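Long-range contacts in papain-like cysteine protease (Porcine reproductive and respiratory syndrome virus, PDB 3MTV), which probably acts, as the nsp1-beta part of the viral polyprotein, as a papain-like cysteine protease and as a metal-dependent nuclease that helps suppress host antiviral defences: residues 84-89 with 166-171; 140-145 with 174-179; 145-150 with 158-163. All blocks are in the same frame, centred on the assembly; numbering follows the deposited sequence.

Contact 1. Residues 84-89 with 166-171; sequences TVPEGN and PSLPGF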
ATOM      1  N   THR A  84     -24.961  -1.742  -6.444  1.00 60.42           N
ATOM      2  CA  THR A  84     -23.731  -0.936  -6.855  1.00 79.56           C
ATOM      3  C   THR A  84     -22.355  -1.667  -7.085  1.00 63.09           C
ATOM      4  O   THR A  84     -21.412  -1.135  -7.609  1.00 86.51           O
ATOM      5  CB  THR A  84     -23.558   0.281  -5.891  1.00 57.74           C
ATOM      6  OG1 THR A  84     -23.102  -0.176  -4.623  1.00 71.21           O
ATOM      7  CG2 THR A  84     -24.931   0.962  -5.585  1.00 83.59           C
ATOM      8  N   VAL A  85     -22.328  -2.922  -6.710  1.00 63.69           N
ATOM      9  CA  VAL A  85     -21.292  -3.877  -6.903  1.00 56.09           C
ATOM     10  C   VAL A  85     -21.826  -5.003  -7.775  1.00 65.60           C
ATOM     11  O   VAL A  85     -23.086  -5.195  -7.858  1.00 58.90           O
ATOM     12  CB  VAL A  85     -21.112  -4.406  -5.533  1.00 62.83           C
ATOM     13  CG1 VAL A  85     -21.030  -5.941  -5.459  1.00 67.03           C
ATOM     14  CG2 VAL A  85     -20.006  -3.702  -4.931  1.00 67.17           C
ATOM     15  N   PRO A  86     -20.904  -5.771  -8.415  1.00 68.33           N
ATOM     16  CA  PRO A  86     -21.437  -6.846  -9.292  1.00 64.58           C
ATOM     17  C   PRO A  86     -22.076  -8.009  -8.534  1.00 53.64           C
ATOM     18  O   PRO A  86     -21.830  -8.188  -7.325  1.00 39.85           O
ATOM     19  CB  PRO A  86     -20.249  -7.250 -10.191  1.00 68.98           C
ATOM     20  CG  PRO A  86     -19.340  -6.129 -10.141  1.00 62.24           C
ATOM     21  CD  PRO A  86     -19.491  -5.488  -8.706  1.00 60.87           C
ATOM     22  N   GLU A  87     -22.977  -8.760  -9.198  1.00 56.73           N
ATOM     23  CA  GLU A  87     -23.643  -9.799  -8.377  1.00 56.27           C
ATOM     24  C   GLU A  87     -23.008 -11.136  -8.629  1.00 68.73           C
ATOM     25  O   GLU A  87     -23.238 -12.093  -7.895  1.00 61.27           O
ATOM     26  CB  GLU A  87     -25.180  -9.805  -8.465  1.00 59.83           C
ATOM     27  CG  GLU A  87     -25.797  -9.820  -9.834  1.00 70.84           C
ATOM     28  CD  GLU A  87     -27.385  -9.677  -9.807  1.00100.31           C
ATOM     29  OE1 GLU A  87     -28.182 -10.537  -9.211  1.00 79.52           O
ATOM     30  OE2 GLU A  87     -27.826  -8.646 -10.401  1.00 70.35           O
ATOM     31  N   GLY A  88     -22.161 -11.165  -9.655  1.00 58.12           N
ATOM     32  CA  GLY A  88     -21.246 -12.246  -9.742  1.00 56.28           C
ATOM     33  C   GLY A  88     -21.697 -13.138 -10.865  1.00 65.28           C
ATOM     34  O   GLY A  88     -21.165 -14.194 -11.060  1.00 61.46           O
ATOM     35  N   ASN A  89     -22.673 -12.707 -11.619  1.00 53.15           N
ATOM     36  CA  ASN A  89     -23.191 -13.520 -12.708  1.00 58.25           C
ATOM     37  C   ASN A  89     -23.011 -12.842 -14.049  1.00 53.64           C
ATOM     38  O   ASN A  89     -23.802 -12.995 -14.958  1.00 51.33           O
ATOM     39  CB  ASN A  89     -24.725 -13.733 -12.519  1.00 51.51           C
ATOM     40  CG  ASN A  89     -25.434 -12.523 -11.899  1.00 70.08           C
ATOM     41  OD1 ASN A  89     -26.183 -12.741 -10.974  1.00 72.01           O
ATOM     42  ND2 ASN A  89     -25.209 -11.257 -12.398  1.00 60.61           N
ATOM     43  N   PRO A 166     -23.914   1.202 -18.607  1.00 87.37           N
ATOM     44  CA  PRO A 166     -23.173   2.148 -17.766  1.00106.47           C
ATOM     45  C   PRO A 166     -22.225   1.436 -16.804  1.00 98.07           C
ATOM     46  O   PRO A 166     -22.764   0.529 -16.108  1.00 86.37           O
ATOM     47  CB  PRO A 166     -24.301   2.776 -16.900  1.00108.27           C
ATOM     48  CG  PRO A 166     -25.608   1.949 -17.219  1.00 69.10           C
ATOM     49  CD  PRO A 166     -25.165   0.743 -17.974  1.00 91.65           C
ATOM     50  N   SER A 167     -20.947   1.858 -16.701  1.00 78.92           N
ATOM     51  CA  SER A 167     -19.962   1.218 -15.793  1.00 61.02           C
ATOM     52  C   SER A 167     -20.409   1.255 -14.330  1.00 76.21           C
ATOM     53  O   SER A 167     -21.047   2.226 -13.854  1.00 61.49           O
ATOM     54  CB  SER A 167     -18.556   1.761 -15.985  1.00 61.78           C
ATOM     55  OG  SER A 167     -18.081   1.519 -17.337  1.00 77.64           O
ATOM     56  N   LEU A 168     -20.200   0.137 -13.631  1.00 73.67           N
ATOM     57  CA  LEU A 168     -20.338   0.242 -12.206  1.00 65.71           C
ATOM     58  C   LEU A 168     -19.152   1.106 -11.709  1.00 75.55           C
ATOM     59  O   LEU A 168     -18.197   1.508 -12.438  1.00 85.04           O
ATOM     60  CB  LEU A 168     -20.355  -1.110 -11.565  1.00 64.29           C
ATOM     61  CG  LEU A 168     -21.641  -1.915 -11.410  1.00 66.31           C
ATOM     62  CD1 LEU A 168     -21.286  -3.354 -11.100  1.00 67.56           C
ATOM     63  CD2 LEU A 168     -22.450  -1.492 -10.245  1.00 62.60           C
ATOM     64  N   PRO A 169     -19.235   1.468 -10.482  1.00 67.09           N
ATOM     65  CA  PRO A 169     -18.365   2.458  -9.848  1.00 61.03           C
ATOM     66  C   PRO A 169     -17.022   1.849  -9.617  1.00 73.18           C
ATOM     67  O   PRO A 169     -17.005   0.776  -8.985  1.00 59.50           O
ATOM     68  CB  PRO A 169     -19.009   2.667  -8.466  1.00 53.88           C
ATOM     69  CG  PRO A 169     -20.343   2.135  -8.580  1.00 69.22           C
ATOM     70  CD  PRO A 169     -20.430   1.161  -9.714  1.00 67.73           C
ATOM     71  N   GLY A 170     -15.945   2.516 -10.045  1.00 71.81           N
ATOM     72  CA  GLY A 170     -14.633   1.911  -9.917  1.00 66.76           C
ATOM     73  C   GLY A 170     -14.328   0.867 -10.972  1.00 68.53           C
ATOM     74  O   GLY A 170     -13.312   0.214 -10.924  1.00 75.56           O
ATOM     75  N   PHE A 171     -15.215   0.677 -11.926  1.00 65.21           N
ATOM     76  CA  PHE A 171     -14.817  -0.167 -13.011  1.00 64.88           C
ATOM     77  C   PHE A 171     -14.421   0.575 -14.272  1.00 66.68           C
ATOM     78  O   PHE A 171     -14.949   1.652 -14.666  1.00 83.60           O
ATOM     79  CB  PHE A 171     -15.878  -1.195 -13.335  1.00 55.09           C
ATOM     80  CG  PHE A 171     -16.035  -2.235 -12.295  1.00 53.18           C
ATOM     81  CD1 PHE A 171     -16.849  -2.034 -11.251  1.00 49.91           C
ATOM     82  CD2 PHE A 171     -15.350  -3.468 -12.389  1.00 61.69           C
ATOM     83  CE1 PHE A 171     -16.994  -3.105 -10.248  1.00 70.53           C
ATOM     84  CE2 PHE A 171     -15.452  -4.481 -11.420  1.00 37.91           C
ATOM     85  CZ  PHE A 171     -16.283  -4.331 -10.362  1.00 34.71           C
TER

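Contact 2. Residues 140-145 with 174-179; sequences DTHGPI and LLRIRV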
ATOM      1  N   ASP A 140     -11.930  -8.355 -30.070  1.00 71.28           N
ATOM      2  CA  ASP A 140     -12.462  -7.695 -31.235  1.00 78.38           C
ATOM      3  C   ASP A 140     -12.474  -6.254 -30.911  1.00 86.23           C
ATOM      4  O   ASP A 140     -13.321  -5.738 -30.143  1.00 79.69           O
ATOM      5  CB  ASP A 140     -13.850  -8.233 -31.689  1.00 92.55           C
ATOM      6  CG  ASP A 140     -14.666  -7.218 -32.610  1.00 95.95           C
ATOM      7  OD1 ASP A 140     -14.216  -6.057 -32.752  1.00 91.18           O
ATOM      8  OD2 ASP A 140     -15.780  -7.574 -33.169  1.00 91.62           O
ATOM      9  N   THR A 141     -11.512  -5.594 -31.525  1.00 87.92           N
ATOM     10  CA  THR A 141     -11.408  -4.157 -31.381  1.00101.68           C
ATOM     11  C   THR A 141     -12.698  -3.278 -31.424  1.00 83.98           C
ATOM     12  O   THR A 141     -12.641  -2.099 -31.058  1.00 69.86           O
ATOM     13  CB  THR A 141     -10.352  -3.640 -32.312  1.00 97.57           C
ATOM     14  OG1 THR A 141      -9.720  -2.565 -31.619  1.00 71.42           O
ATOM     15  CG2 THR A 141     -10.936  -3.236 -33.714  1.00 74.83           C
ATOM     16  N   HIS A 142     -13.826  -3.926 -31.780  1.00 86.79           N
ATOM     17  CA  HIS A 142     -15.142  -3.347 -32.123  1.00 86.89           C
ATOM     18  C   HIS A 142     -16.339  -4.039 -31.566  1.00 95.58           C
ATOM     19  O   HIS A 142     -17.520  -3.617 -31.795  1.00 64.70           O
ATOM     20  CB  HIS A 142     -15.330  -3.208 -33.625  1.00 87.51           C
ATOM     21  CG  HIS A 142     -14.953  -1.846 -34.079  1.00121.47           C
ATOM     22  ND1 HIS A 142     -13.758  -1.593 -34.733  1.00100.44           N
ATOM     23  CD2 HIS A 142     -15.514  -0.638 -33.805  1.00 93.01           C
ATOM     24  CE1 HIS A 142     -13.636  -0.291 -34.908  1.00103.24           C
ATOM     25  NE2 HIS A 142     -14.683   0.308 -34.352  1.00123.44           N
ATOM     26  N   GLY A 143     -15.989  -5.111 -30.855  1.00 85.57           N
ATOM     27  CA  GLY A 143     -16.916  -5.924 -30.117  1.00 71.70           C
ATOM     28  C   GLY A 143     -17.869  -5.133 -29.255  1.00 74.58           C
ATOM     29  O   GLY A 143     -17.618  -3.915 -28.990  1.00 72.76           O
ATOM     30  N   PRO A 144     -18.974  -5.843 -28.850  1.00 77.17           N
ATOM     31  CA  PRO A 144     -20.256  -5.638 -28.113  1.00 55.63           C
ATOM     32  C   PRO A 144     -20.014  -5.575 -26.668  1.00 66.38           C
ATOM     33  O   PRO A 144     -20.807  -5.031 -25.853  1.00 85.10           O
ATOM     34  CB  PRO A 144     -21.038  -6.965 -28.318  1.00 53.38           C
ATOM     35  CG  PRO A 144     -20.294  -7.780 -29.354  1.00 54.68           C
ATOM     36  CD  PRO A 144     -18.881  -7.202 -29.445  1.00 79.13           C
ATOM     37  N   ILE A 145     -18.909  -6.231 -26.349  1.00 71.26           N
ATOM     38  CA  ILE A 145     -18.558  -6.539 -24.968  1.00 78.79           C
ATOM     39  C   ILE A 145     -17.242  -6.012 -24.508  1.00 78.87           C
ATOM     40  O   ILE A 145     -16.118  -6.295 -25.139  1.00 59.95           O
ATOM     41  CB  ILE A 145     -18.404  -8.037 -24.663  1.00 76.48           C
ATOM     42  CG1 ILE A 145     -19.335  -8.891 -25.450  1.00 71.09           C
ATOM     43  CG2 ILE A 145     -18.906  -8.320 -23.299  1.00 59.37           C
ATOM     44  CD1 ILE A 145     -19.860  -9.904 -24.548  1.00 50.68           C
ATOM     45  N   LEU A 174     -11.247  -2.343 -19.745  1.00 76.17           N
ATOM     46  CA  LEU A 174      -9.995  -2.921 -20.161  1.00 57.83           C
ATOM     47  C   LEU A 174      -9.885  -3.191 -21.646  1.00 73.61           C
ATOM     48  O   LEU A 174      -9.042  -2.591 -22.298  1.00 74.05           O
ATOM     49  CB  LEU A 174      -9.940  -4.268 -19.546  1.00 69.04           C
ATOM     50  CG  LEU A 174      -8.556  -4.668 -19.134  1.00 80.71           C
ATOM     51  CD1 LEU A 174      -8.442  -6.124 -19.320  1.00 65.08           C
ATOM     52  CD2 LEU A 174      -7.542  -3.993 -19.962  1.00 63.45           C
ATOM     53  N   LEU A 175     -10.626  -4.185 -22.171  1.00 81.15           N
ATOM     54  CA  LEU A 175     -10.860  -4.311 -23.665  1.00 80.96           C
ATOM     55  C   LEU A 175     -12.153  -4.857 -24.131  1.00 80.06           C
ATOM     56  O   LEU A 175     -13.137  -5.048 -23.323  1.00 71.61           O
ATOM     57  CB  LEU A 175      -9.867  -5.129 -24.451  1.00 62.76           C
ATOM     58  CG  LEU A 175      -9.440  -6.380 -23.697  1.00 98.35           C
ATOM     59  CD1 LEU A 175     -10.163  -7.631 -23.984  1.00 53.07           C
ATOM     60  CD2 LEU A 175      -7.986  -6.644 -23.961  1.00 97.49           C
ATOM     61  N   ARG A 176     -12.130  -5.081 -25.464  1.00 64.48           N
ATOM     62  CA  ARG A 176     -13.399  -5.315 -26.160  1.00 60.47           C
ATOM     63  C   ARG A 176     -13.245  -6.537 -26.871  1.00 65.73           C
ATOM     64  O   ARG A 176     -12.164  -6.788 -27.447  1.00 61.90           O
ATOM     65  CB  ARG A 176     -13.866  -4.150 -27.038  1.00 77.00           C
ATOM     66  CG  ARG A 176     -14.530  -3.013 -26.103  1.00 74.64           C
ATOM     67  CD  ARG A 176     -15.320  -1.930 -26.866  1.00 73.31           C
ATOM     68  NE  ARG A 176     -15.040  -1.944 -28.317  1.00 99.55           N
ATOM     69  CZ  ARG A 176     -15.841  -1.402 -29.220  1.00 96.06           C
ATOM     70  NH1 ARG A 176     -16.965  -0.798 -28.851  1.00 77.97           N
ATOM     71  NH2 ARG A 176     -15.514  -1.467 -30.485  1.00 91.75           N
ATOM     72  N   ILE A 177     -14.295  -7.350 -26.712  1.00 59.81           N
ATOM     73  CA  ILE A 177     -14.408  -8.610 -27.483  1.00 74.61           C
ATOM     74  C   ILE A 177     -15.807  -8.950 -28.003  1.00 71.59           C
ATOM     75  O   ILE A 177     -16.774  -8.230 -27.777  1.00 71.44           O
ATOM     76  CB  ILE A 177     -14.005  -9.807 -26.638  1.00 67.60           C
ATOM     77  CG1 ILE A 177     -14.463  -9.602 -25.225  1.00 54.52           C
ATOM     78  CG2 ILE A 177     -12.513  -9.968 -26.556  1.00 65.24           C
ATOM     79  CD1 ILE A 177     -15.030 -10.800 -24.619  1.00 46.65           C
ATOM     80  N   ARG A 178     -15.875 -10.113 -28.623  1.00 58.07           N
ATOM     81  CA  ARG A 178     -17.033 -10.635 -29.310  1.00 58.32           C
ATOM     82  C   ARG A 178     -17.104 -12.143 -28.951  1.00 75.67           C
ATOM     83  O   ARG A 178     -16.084 -12.789 -28.782  1.00 61.68           O
ATOM     84  CB  ARG A 178     -16.747 -10.593 -30.835  1.00 52.67           C
ATOM     85  CG  ARG A 178     -17.885 -10.996 -31.800  1.00 66.27           C
ATOM     86  CD  ARG A 178     -17.386 -11.388 -33.206  1.00 48.39           C
ATOM     87  NE  ARG A 178     -16.139 -10.734 -33.459  1.00 68.82           N
ATOM     88  CZ  ARG A 178     -15.211 -11.217 -34.273  1.00 75.00           C
ATOM     89  NH1 ARG A 178     -15.436 -12.340 -34.912  1.00 57.32           N
ATOM     90  NH2 ARG A 178     -14.057 -10.586 -34.454  1.00 71.21           N
ATOM     91  N   VAL A 179     -18.274 -12.774 -28.949  1.00 67.38           N
ATOM     92  CA  VAL A 179     -18.289 -14.217 -28.796  1.00 60.64           C
ATOM     93  C   VAL A 179     -18.809 -14.969 -30.012  1.00 65.67           C
ATOM     94  O   VAL A 179     -19.883 -14.661 -30.436  1.00 80.15           O
ATOM     95  CB  VAL A 179     -19.268 -14.495 -27.676  1.00 60.91           C
ATOM     96  CG1 VAL A 179     -19.446 -15.984 -27.439  1.00 54.65           C
ATOM     97  CG2 VAL A 179     -18.774 -13.845 -26.432  1.00 45.41           C
TER

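Contact 3. Residues 145-150 with 158-163; sequences IVIQYF and RHLKLV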
ATOM      1  N   ILE A 145     -18.909  -6.231 -26.349  1.00 71.26           N
ATOM      2  CA  ILE A 145     -18.558  -6.539 -24.968  1.00 78.79           C
ATOM      3  C   ILE A 145     -17.242  -6.012 -24.508  1.00 78.87           C
ATOM      4  O   ILE A 145     -16.118  -6.295 -25.139  1.00 59.95           O
ATOM      5  CB  ILE A 145     -18.404  -8.037 -24.663  1.00 76.48           C
ATOM      6  CG1 ILE A 145     -19.335  -8.891 -25.450  1.00 71.09           C
ATOM      7  CG2 ILE A 145     -18.906  -8.320 -23.299  1.00 59.37           C
ATOM      8  CD1 ILE A 145     -19.860  -9.904 -24.548  1.00 50.68           C
ATOM      9  N   VAL A 146     -17.428  -5.350 -23.355  1.00 54.59           N
ATOM     10  CA  VAL A 146     -16.367  -4.819 -22.549  1.00 74.07           C
ATOM     11  C   VAL A 146     -15.965  -5.688 -21.418  1.00 79.36           C
ATOM     12  O   VAL A 146     -16.783  -6.062 -20.524  1.00 57.16           O
ATOM     13  CB  VAL A 146     -16.737  -3.565 -21.808  1.00 76.34           C
ATOM     14  CG1 VAL A 146     -15.578  -2.690 -21.897  1.00 64.53           C
ATOM     15  CG2 VAL A 146     -17.953  -2.905 -22.379  1.00 95.34           C
ATOM     16  N   ILE A 147     -14.653  -5.901 -21.423  1.00 67.29           N
ATOM     17  CA  ILE A 147     -14.014  -6.469 -20.258  1.00 72.58           C
ATOM     18  C   ILE A 147     -13.522  -5.397 -19.310  1.00 63.00           C
ATOM     19  O   ILE A 147     -12.876  -4.442 -19.749  1.00 74.01           O
ATOM     20  CB  ILE A 147     -12.802  -7.286 -20.657  1.00 71.85           C
ATOM     21  CG1 ILE A 147     -13.152  -8.307 -21.715  1.00 64.20           C
ATOM     22  CG2 ILE A 147     -12.379  -8.116 -19.487  1.00 59.72           C
ATOM     23  CD1 ILE A 147     -14.195  -9.271 -21.168  1.00 59.72           C
ATOM     24  N   GLN A 148     -13.832  -5.547 -18.028  1.00 71.30           N
ATOM     25  CA  GLN A 148     -13.399  -4.567 -17.010  1.00 83.35           C
ATOM     26  C   GLN A 148     -12.772  -5.083 -15.761  1.00 75.90           C
ATOM     27  O   GLN A 148     -12.947  -6.248 -15.342  1.00 66.49           O
ATOM     28  CB  GLN A 148     -14.535  -3.679 -16.549  1.00 65.08           C
ATOM     29  CG  GLN A 148     -15.381  -3.270 -17.684  1.00 60.90           C
ATOM     30  CD  GLN A 148     -16.263  -2.181 -17.300  1.00 66.41           C
ATOM     31  OE1 GLN A 148     -16.118  -1.062 -17.821  1.00 81.43           O
ATOM     32  NE2 GLN A 148     -17.207  -2.468 -16.367  1.00 47.43           N
ATOM     33  N   TYR A 149     -12.049  -4.162 -15.151  1.00 69.39           N
ATOM     34  CA  TYR A 149     -11.366  -4.474 -13.930  1.00 54.15           C
ATOM     35  C   TYR A 149     -11.791  -3.420 -13.004  1.00 59.14           C
ATOM     36  O   TYR A 149     -12.245  -2.311 -13.320  1.00 59.08           O
ATOM     37  CB  TYR A 149      -9.854  -4.405 -14.081  1.00 60.29           C
ATOM     38  CG  TYR A 149      -9.305  -3.056 -14.511  1.00 58.47           C
ATOM     39  CD1 TYR A 149      -9.033  -2.829 -15.827  1.00 58.89           C
ATOM     40  CD2 TYR A 149      -9.065  -2.021 -13.587  1.00 62.77           C
ATOM     41  CE1 TYR A 149      -8.538  -1.645 -16.266  1.00 64.21           C
ATOM     42  CE2 TYR A 149      -8.559  -0.803 -13.999  1.00 75.55           C
ATOM     43  CZ  TYR A 149      -8.300  -0.632 -15.372  1.00 83.18           C
ATOM     44  OH  TYR A 149      -7.819   0.532 -15.921  1.00 69.59           O
ATOM     45  N   PHE A 150     -11.640  -3.797 -11.798  1.00 51.07           N
ATOM     46  CA  PHE A 150     -11.949  -2.857 -10.810  1.00 59.02           C
ATOM     47  C   PHE A 150     -10.753  -2.114 -10.308  1.00 66.24           C
ATOM     48  O   PHE A 150      -9.843  -2.702  -9.606  1.00 58.02           O
ATOM     49  CB  PHE A 150     -12.342  -3.656  -9.674  1.00 51.57           C
ATOM     50  CG  PHE A 150     -12.726  -2.865  -8.571  1.00 51.56           C
ATOM     51  CD1 PHE A 150     -13.811  -2.041  -8.682  1.00 81.56           C
ATOM     52  CD2 PHE A 150     -12.086  -2.956  -7.393  1.00 67.19           C
ATOM     53  CE1 PHE A 150     -14.267  -1.349  -7.635  1.00 74.17           C
ATOM     54  CE2 PHE A 150     -12.546  -2.263  -6.323  1.00 78.26           C
ATOM     55  CZ  PHE A 150     -13.626  -1.444  -6.456  1.00 68.38           C
ATOM     56  N   ARG A 158     -12.498  -8.742 -12.104  1.00 52.61           N
ATOM     57  CA  ARG A 158     -13.063  -8.417 -13.409  1.00 60.67           C
ATOM     58  C   ARG A 158     -14.554  -8.539 -13.513  1.00 54.43           C
ATOM     59  O   ARG A 158     -15.275  -9.151 -12.659  1.00 54.83           O
ATOM     60  CB  ARG A 158     -12.422  -9.216 -14.511  1.00 39.23           C
ATOM     61  CG  ARG A 158     -11.167  -8.603 -14.812  1.00 45.37           C
ATOM     62  CD  ARG A 158     -10.348  -9.558 -15.711  1.00 57.90           C
ATOM     63  NE  ARG A 158      -9.070  -8.981 -16.208  1.00 72.59           N
ATOM     64  CZ  ARG A 158      -8.275  -9.453 -17.202  1.00 73.16           C
ATOM     65  NH1 ARG A 158      -8.500 -10.563 -17.903  1.00 74.30           N
ATOM     66  NH2 ARG A 158      -7.196  -8.793 -17.508  1.00 73.23           N
ATOM     67  N   HIS A 159     -14.963  -7.954 -14.623  1.00 49.59           N
ATOM     68  CA  HIS A 159     -16.329  -7.811 -14.880  1.00 45.26           C
ATOM     69  C   HIS A 159     -16.578  -7.602 -16.369  1.00 60.94           C
ATOM     70  O   HIS A 159     -15.785  -7.025 -17.092  1.00 63.35           O
ATOM     71  CB  HIS A 159     -16.828  -6.695 -14.047  1.00 45.81           C
ATOM     72  CG  HIS A 159     -18.303  -6.575 -14.044  1.00 56.87           C
ATOM     73  ND1 HIS A 159     -18.959  -5.619 -14.780  1.00 51.38           N
ATOM     74  CD2 HIS A 159     -19.246  -7.263 -13.364  1.00 54.03           C
ATOM     75  CE1 HIS A 159     -20.262  -5.754 -14.581  1.00 64.54           C
ATOM     76  NE2 HIS A 159     -20.456  -6.731 -13.714  1.00 70.56           N
ATOM     77  N   LEU A 160     -17.686  -8.083 -16.876  1.00 47.30           N
ATOM     78  CA  LEU A 160     -17.973  -7.522 -18.153  1.00 62.14           C
ATOM     79  C   LEU A 160     -19.439  -7.035 -18.277  1.00 67.49           C
ATOM     80  O   LEU A 160     -20.292  -7.301 -17.424  1.00 60.16           O
ATOM     81  CB  LEU A 160     -17.538  -8.474 -19.231  1.00 59.70           C
ATOM     82  CG  LEU A 160     -18.304  -9.719 -18.782  1.00 68.71           C
ATOM     83  CD1 LEU A 160     -19.669  -9.647 -19.423  1.00 81.13           C
ATOM     84  CD2 LEU A 160     -17.683 -11.011 -19.201  1.00 48.35           C
ATOM     85  N   LYS A 161     -19.699  -6.289 -19.338  1.00 62.78           N
ATOM     86  CA  LYS A 161     -20.931  -5.580 -19.465  1.00 66.77           C
ATOM     87  C   LYS A 161     -20.911  -5.221 -20.921  1.00 73.45           C
ATOM     88  O   LYS A 161     -19.836  -5.295 -21.563  1.00 55.67           O
ATOM     89  CB  LYS A 161     -20.911  -4.339 -18.570  1.00 58.72           C
ATOM     90  CG  LYS A 161     -20.207  -3.096 -19.148  1.00 57.33           C
ATOM     91  CD  LYS A 161     -20.366  -1.840 -18.212  1.00 69.89           C
ATOM     92  CE  LYS A 161     -20.170  -0.433 -18.932  1.00 80.40           C
ATOM     93  NZ  LYS A 161     -19.346  -0.334 -20.216  1.00 74.42           N
ATOM     94  N   LEU A 162     -22.069  -4.851 -21.457  1.00 61.06           N
ATOM     95  CA  LEU A 162     -22.078  -4.460 -22.843  1.00 69.13           C
ATOM     96  C   LEU A 162     -21.668  -3.028 -22.961  1.00 77.36           C
ATOM     97  O   LEU A 162     -21.868  -2.231 -22.015  1.00 65.31           O
ATOM     98  CB  LEU A 162     -23.452  -4.552 -23.410  1.00 80.04           C
ATOM     99  CG  LEU A 162     -24.211  -5.790 -23.076  1.00 79.84           C
ATOM    100  CD1 LEU A 162     -25.658  -5.450 -22.859  1.00 71.33           C
ATOM    101  CD2 LEU A 162     -23.993  -6.608 -24.278  1.00 65.09           C
ATOM    102  N   VAL A 163     -21.192  -2.707 -24.170  1.00 75.13           N
ATOM    103  CA  VAL A 163     -20.542  -1.425 -24.510  1.00 78.43           C
ATOM    104  C   VAL A 163     -21.409  -0.247 -24.119  1.00 77.49           C
ATOM    105  O   VAL A 163     -20.940   0.772 -23.590  1.00 89.18           O
ATOM    106  CB  VAL A 163     -20.112  -1.347 -26.017  1.00 81.23           C
ATOM    107  CG1 VAL A 163     -18.693  -1.664 -26.134  1.00 71.55           C
ATOM    108  CG2 VAL A 163     -20.961  -2.309 -26.947  1.00 94.78           C
TER

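Contact 1. Residues 84-89 with 166-171
P86 meets two side chains of the facing loop, L168 and F171, through the same ring carbon. Its CG lies 3.5 Å from CD1 of L168 and 3.6 Å from CZ of F171. The proline comes at the phenyl obliquely, near the far end of that ring, while the L168 branch crosses the proline. The same L168 CD1 is also 3.8 Å from the carbonyl carbon C of V85. P169 lies beside the T84 carbonyl. The side-chain contacts are apolar; no hydrogen bond links 84-89 to 166-171.

Behind the two touching groups is the fold of the second loop. Residues L168 to F171 form a type II beta turn, closed by F171 N to L168 O at 3.1 Å. The turn brings L168 and F171 to the same side, and with CG opposite the carbonyl carbon in each (chi1 -87° and -70°) both reach P86. On the other loop, T84 is held through OG1 to the carbonyl of P81.

Further out, F171 meets the rings of F150 and H159, and P86 rests against H159 as well. H159 and C90 are probably the catalytic pair of the protease, so this proline-leucine-phenylalanine packing belongs to the wall of a papain-like active site, where the loop leading to the cysteine meets the loop that follows the histidine strand.

Contact 2. Residues 140-145 with 174-179
D140 and R178 join in a salt bridge at one end of this contact, and the R178 chain can be followed from CB outward. CB lies 3.8 Å from CB of D140. CG is opposite the backbone N (chi1 -175°), which sends the chain across the aspartate; CD comes 4.1 Å from D140 OD2, and a bend at chi3 then turns NE to the carboxylate. NE gives its hydrogen to OD2 of D140 at 3.2 Å, on the anti side of the carboxylate and 18° out of its plane. The two flat groups stand 76° apart, nearly perpendicular, and NE makes the one hydrogen bond between these side chains. Beyond it, NH2 passes 3.6 Å from CB of D140. The tip has stronger partners outside the contact: NH1 pairs with E180 and NH2 with E191.

R176, two residues earlier, reaches back to the turn 141-143. Its guanidinium has the carbonyl O of G143 over the centre of one face, 3.0 Å above the plane and not hydrogen-bonded, while T141 O lies at its edge; the NH2 bond to T141 O is less certain, because NH2 is crowded in the model.

The backbone does the rest. D140 N bonds to R176 O at 3.1 Å, and I177 N to I145 O at 2.6 Å. I145 and I177 are an antiparallel hydrogen-bonded pair, their side chains on the same face of the sheet. The turn itself is closed by G143 N to D140 O.

Segment 140-145 therefore bridges over strand 171-181, between strands 135-139 and 145-150. Backbone bonds and the D140-R178 salt bridge hold it, with R176 near the turn carbonyls; R178, shared among three acids, would probably remain charged.

Contact 3. Residues 145-150 with 158-163
Backbone hydrogen bonds pair the two strands of this antiparallel hairpin, V146 with K161 and Q148 with H159. V146 N reaches K161 O at 3.0 Å; Q148 N and H159 O are 2.6 Å apart, and H159 N returns a bond to Q148 O at 2.7 Å. Of the non-hydrogen-bonded pairs, I147 with L160 lies between them, Y149 with R158 beyond Q148 and I145 with L162 beyond V146. The segments run 147° apart, so the strands are twisted against each other.

Apolar contacts fall on both faces. On the I147 and L160 face, these two side chains pack loosely, and L160 CD1 reaches across to CG2 of I145 at 4.2 Å. On the face carrying V146, Q148, H159 and K161, V146 CG2 meets V163 CG1 at 4.0 Å. K161, its CG tucked between backbone N and carbonyl carbon (chi1 83°), lies alongside V146, with that CG 3.9 Å from V146 CG2.

Among the polar side chains, Q148 and H159 lie side by side on the V146 and K161 face, pointing the same way, while R158 extends to Y202, where NH1 bonds to OH.

H159, probably the catalytic histidine, faces C90. Bonded through both N and O to Q148, its paired backbone probably sets where the side chain leaves the strand, while P86 and F171 border the ring.

In the fold
All three contacts lie in the papain-like protease domain. Contact 3 is the buried one, pairing strand 145-150 with the outermost strand 158-162; contact 2 is partly buried and brings that same 145-150 strand, through I145, onto strand 171-181, so the two build neighbouring parts of one antiparallel sheet. Contact 1 is a surface contact between loops, about 18 Å from contact 2 between centres but touching contact 3, where G170 lies beside F150. Chemistry follows place: apolar packing without hydrogen bonds at the loops, backbone bonding in the hairpin, and backbone plus arginine-acid pairing at the crossover. Contact 3 nests within the loops that both others close.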